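Local coordinates for protein free methionine-R-sulfoxide reductase (Saccharomyces cerevisiae, PDB 1F5M) that catalyses the thioredoxin-dependent reduction of free L-methionine (R)-S-oxide to methionine, protecting yeast against oxidative stress, at residues 70-75 and 142-147; 135-140 and 171-176. All coordinates share one frame; numbering follows the deposited sequence.

Contact 1 joins two neighbouring strands within the GAF sheet, whereas contact 2 sets the C-terminal helix 160-176 against the sheet. They meet at strand 144-152, which pairs with 64-72 in contact 1 and with 131-138 on its other edge; L145 N to I137 O measures 2.8 Å and G146 O to I137 N 2.7 Å, both probable hydrogen bonds. Most touching residues of 70-75 and 142-147 are buried, and their chemistry is mainly backbone hydrogen bonding. The contact of 135-140 with 171-176 is only partly buried: an isoleucine pair lies inside, and asparagine amides face the more open end. L145 touches N174, linking both.

Contact 1 (70-75 and 142-147); sequences YVTQAS and GKTLGV
The antiparallel pairing of the two central strands of the GAF sheet, 64-72 and 144-152, includes Y70 opposite V147. A reciprocal pair of bonds identifies the hydrogen-bonded site: Y70 N donates to V147 O at 3.2 Å, and V147 N to Y70 O at 2.9 Å. On this face V147 CG2 lies 3.8 Å from Y70 CB, while the tyrosine ring leads away and its hydroxyl bonds the carbonyl of C91, which is disulfide-linked to C125.

V71 and G146 form the next, non-hydrogen-bonded pair, with CA atoms only 3.7 Å apart. A side chain on G146 would run into Y70 O and V71 CA, so the close approach depends on glycine. V71 itself turns to the opposite face, against W42 and L46 of helix 42-59.

At the strand end T72 grips two successive carbonyls. Its N reaches L145 O at 2.8 Å in a nearly straight bond (177° at the hydrogen), and its OG1 donates to T144 O at 2.7 Å; both donors stand above the carbonyl planes. With OG1 beside the backbone N (chi1 -56°), hydroxyl and amide reach across to the same strand. A valine here would remove the hydroxyl and would probably leave T144 O without this donor. L145 and G146 together lie opposite I137 of strand 131-138, the neighbour on the other edge of 144-152. Both make backbone bonds to that one residue, and with the helix-like psi of L145 (-27°) this is consistent with a classic beta bulge in an antiparallel sheet.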
# COMPACT_ATOMS: atom_id res chain seq x y z
N TYR B 70 7.68 6.92 2.64
CA TYR B 70 7.36 8.36 2.62
C TYR B 70 8.26 8.86 1.50
O TYR B 70 9.32 8.30 1.29
CB TYR B 70 7.70 9.08 3.92
CG TYR B 70 6.64 8.89 4.97
CD1 TYR B 70 6.59 7.72 5.75
CD2 TYR B 70 5.63 9.84 5.15
CE1 TYR B 70 5.58 7.52 6.66
CE2 TYR B 70 4.60 9.64 6.08
CZ TYR B 70 4.58 8.48 6.82
OH TYR B 70 3.55 8.25 7.75
N VAL B 71 7.87 9.90 0.78
CA VAL B 71 8.71 10.35 -0.31
C VAL B 71 8.76 11.85 -0.19
O VAL B 71 7.82 12.48 0.29
CB VAL B 71 8.10 9.96 -1.70
CG1 VAL B 71 7.93 8.41 -1.80
CG2 VAL B 71 6.76 10.66 -1.87
N THR B 72 9.87 12.42 -0.61
CA THR B 72 10.06 13.85 -0.48
C THR B 72 9.08 14.55 -1.41
O THR B 72 8.98 14.21 -2.58
CB THR B 72 11.53 14.23 -0.79
OG1 THR B 72 12.38 13.48 0.09
CG2 THR B 72 11.79 15.73 -0.56
N GLN B 73 8.32 15.48 -0.84
CA GLN B 73 7.36 16.23 -1.63
C GLN B 73 8.14 16.97 -2.72
O GLN B 73 9.16 17.62 -2.43
CB GLN B 73 6.63 17.24 -0.75
CG GLN B 73 5.66 18.10 -1.54
CD GLN B 73 5.00 19.19 -0.70
OE1 GLN B 73 5.60 19.69 0.27
NE2 GLN B 73 3.78 19.57 -1.07
N ALA B 74 7.67 16.87 -3.96
CA ALA B 74 8.34 17.55 -5.07
C ALA B 74 8.32 19.06 -4.79
O ALA B 74 9.35 19.74 -4.86
CB ALA B 74 7.61 17.27 -6.38
N SER B 75 7.14 19.56 -4.45
CA SER B 75 6.95 20.96 -4.16
C SER B 75 7.87 21.47 -3.03
O SER B 75 8.21 22.65 -3.02
CB SER B 75 5.47 21.20 -3.80
OG SER B 75 5.31 22.38 -3.00
N GLY B 142 22.68 12.49 -4.37
CA GLY B 142 22.93 12.47 -2.93
C GLY B 142 21.88 13.12 -2.03
O GLY B 142 22.10 13.36 -0.84
N LYS B 143 20.70 13.41 -2.58
CA LYS B 143 19.67 14.02 -1.76
C LYS B 143 18.67 12.93 -1.30
O LYS B 143 18.63 11.86 -1.88
CB LYS B 143 18.96 15.09 -2.56
CG LYS B 143 19.91 16.17 -3.11
CD LYS B 143 19.10 17.34 -3.66
CE LYS B 143 20.00 18.57 -3.97
NZ LYS B 143 19.22 19.85 -4.27
N THR B 144 17.88 13.21 -0.26
CA THR B 144 16.88 12.23 0.23
C THR B 144 15.63 12.22 -0.69
O THR B 144 14.93 13.23 -0.83
CB THR B 144 16.44 12.61 1.65
OG1 THR B 144 17.58 12.52 2.53
CG2 THR B 144 15.29 11.69 2.12
N LEU B 145 15.36 11.09 -1.33
CA LEU B 145 14.18 10.95 -2.22
C LEU B 145 12.95 10.53 -1.40
O LEU B 145 11.80 10.81 -1.76
CB LEU B 145 14.51 9.90 -3.29
CG LEU B 145 15.61 10.27 -4.28
CD1 LEU B 145 15.81 9.17 -5.33
CD2 LEU B 145 15.21 11.56 -4.96
N GLY B 146 13.22 9.85 -0.29
CA GLY B 146 12.17 9.39 0.61
C GLY B 146 12.77 8.44 1.63
O GLY B 146 14.00 8.30 1.74
N VAL B 147 11.93 7.76 2.40
CA VAL B 147 12.44 6.82 3.39
C VAL B 147 11.65 5.54 3.36
O VAL B 147 10.50 5.49 2.88
CB VAL B 147 12.34 7.35 4.84
CG1 VAL B 147 13.10 8.67 5.00
CG2 VAL B 147 10.87 7.53 5.21

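Contact 2 (135-140 and 171-176); sequences VPIISN and KLINKS
The amide of N174 presents one face to the carbonyl of I138: I138 O stands almost perpendicularly over N174 CG at 3.3 Å, and the amide's two terminal atoms are nearly equally far from it. S139 CA lies on that same face, beyond one end of the group, 3.5 Å from the atom modelled as N174 ND2. A chi1 of 172° sets CG beside the residue's own carbonyl carbon, and the second torsion turns the other face toward that carbonyl. At an edge comes the amide of N140, whose plane is turned 81° from that of N174. The two atoms modelled as N140 OD1 and N174 OD1 are 3.1 Å apart; oxygen and nitrogen are probably interchanged in both groups, so the polarity of this approach stays open.

N140 lies where strand 131-138 runs out into the turn leading to strand 144-152, and N174 reaches it from the helix. The C-terminal helix of the GAF fold, 160-176, lies on the sheet here; the axis of 171-176 passes 7.5 Å from that of 135-138, at 29°. Deeper in the interface, I137 and I173 point at each other and cross at about a right angle, meeting through their CG2 methyls at 4.0 Å. I137 also rests on A170 one turn earlier in the helix, and I173 on Y32 of helix 21-36, so the isoleucine pair continues into apolar packing on both sides. S176 OG donates to L172 O at 2.7 Å and bonds the hydroxyl of Y32 as well, tying the end of this segment to helix 21-36.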
# COMPACT_ATOMS: atom_id res chain seq x y z
N VAL B 135 15.10 3.84 6.96
CA VAL B 135 16.23 3.89 6.04
C VAL B 135 15.98 4.91 4.93
O VAL B 135 14.99 4.81 4.14
CB VAL B 135 16.48 2.49 5.44
CG1 VAL B 135 17.64 2.50 4.44
CG2 VAL B 135 16.71 1.48 6.54
N PRO B 136 16.86 5.92 4.82
CA PRO B 136 16.64 6.92 3.76
C PRO B 136 17.06 6.47 2.35
O PRO B 136 18.05 5.76 2.16
CB PRO B 136 17.46 8.11 4.24
CG PRO B 136 18.62 7.46 4.87
CD PRO B 136 18.05 6.25 5.63
N ILE B 137 16.25 6.84 1.34
CA ILE B 137 16.52 6.49 -0.04
C ILE B 137 17.25 7.69 -0.61
O ILE B 137 16.74 8.80 -0.56
CB ILE B 137 15.18 6.24 -0.78
CG1 ILE B 137 14.48 5.02 -0.14
CG2 ILE B 137 15.41 6.01 -2.24
CD1 ILE B 137 12.99 4.98 -0.44
N ILE B 138 18.45 7.46 -1.15
CA ILE B 138 19.28 8.57 -1.65
C ILE B 138 19.42 8.66 -3.16
O ILE B 138 19.58 7.64 -3.82
CB ILE B 138 20.71 8.48 -1.03
CG1 ILE B 138 20.60 8.36 0.50
CG2 ILE B 138 21.56 9.67 -1.47
CD1 ILE B 138 19.97 9.57 1.16
N SER B 139 19.37 9.88 -3.70
CA SER B 139 19.50 10.06 -5.15
C SER B 139 20.96 9.99 -5.61
O SER B 139 21.89 10.03 -4.78
CB SER B 139 18.95 11.42 -5.57
OG SER B 139 19.70 12.43 -4.92
N ASN B 140 21.16 9.91 -6.92
CA ASN B 140 22.53 9.89 -7.46
C ASN B 140 23.17 11.17 -6.97
O ASN B 140 24.34 11.22 -6.57
CB ASN B 140 22.51 9.91 -8.97
CG ASN B 140 21.97 8.65 -9.55
OD1 ASN B 140 22.05 7.60 -8.91
ND2 ASN B 140 21.43 8.72 -10.76
N LYS B 171 18.94 1.48 -2.52
CA LYS B 171 19.74 1.77 -3.71
C LYS B 171 19.08 1.23 -5.00
O LYS B 171 19.13 1.86 -6.06
CB LYS B 171 21.15 1.21 -3.53
CG LYS B 171 21.99 2.00 -2.55
CD LYS B 171 23.34 1.33 -2.35
CE LYS B 171 24.16 2.08 -1.30
NZ LYS B 171 23.43 2.21 0.02
N LEU B 172 18.43 0.08 -4.87
CA LEU B 172 17.75 -0.56 -6.00
C LEU B 172 16.52 0.23 -6.40
O LEU B 172 16.08 0.21 -7.58
CB LEU B 172 17.33 -2.00 -5.65
CG LEU B 172 18.38 -3.10 -5.55
CD1 LEU B 172 17.73 -4.44 -5.24
CD2 LEU B 172 19.15 -3.17 -6.85
N ILE B 173 15.93 0.91 -5.41
CA ILE B 173 14.74 1.72 -5.62
C ILE B 173 15.19 2.96 -6.37
O ILE B 173 14.57 3.37 -7.37
CB ILE B 173 14.10 2.10 -4.25
CG1 ILE B 173 13.28 0.91 -3.74
CG2 ILE B 173 13.26 3.38 -4.36
CD1 ILE B 173 12.72 1.08 -2.36
N ASN B 174 16.28 3.56 -5.90
CA ASN B 174 16.80 4.76 -6.57
C ASN B 174 17.11 4.52 -8.06
O ASN B 174 16.82 5.37 -8.92
CB ASN B 174 18.08 5.24 -5.91
CG ASN B 174 18.75 6.36 -6.70
OD1 ASN B 174 19.92 6.24 -7.06
ND2 ASN B 174 18.00 7.44 -6.97
N LYS B 175 17.71 3.36 -8.36
CA LYS B 175 18.09 3.04 -9.74
C LYS B 175 16.93 2.56 -10.58
O LYS B 175 17.01 2.56 -11.81
CB LYS B 175 19.16 1.94 -9.78
CG LYS B 175 20.42 2.26 -9.00
CD LYS B 175 20.93 0.99 -8.29
CE LYS B 175 21.78 0.11 -9.20
NZ LYS B 175 23.12 0.77 -9.48
N SER B 176 15.86 2.11 -9.93
CA SER B 176 14.72 1.58 -10.65
C SER B 176 13.54 2.51 -10.75
O SER B 176 12.62 2.30 -11.56
CB SER B 176 14.27 0.25 -10.00
OG SER B 176 13.67 0.45 -8.73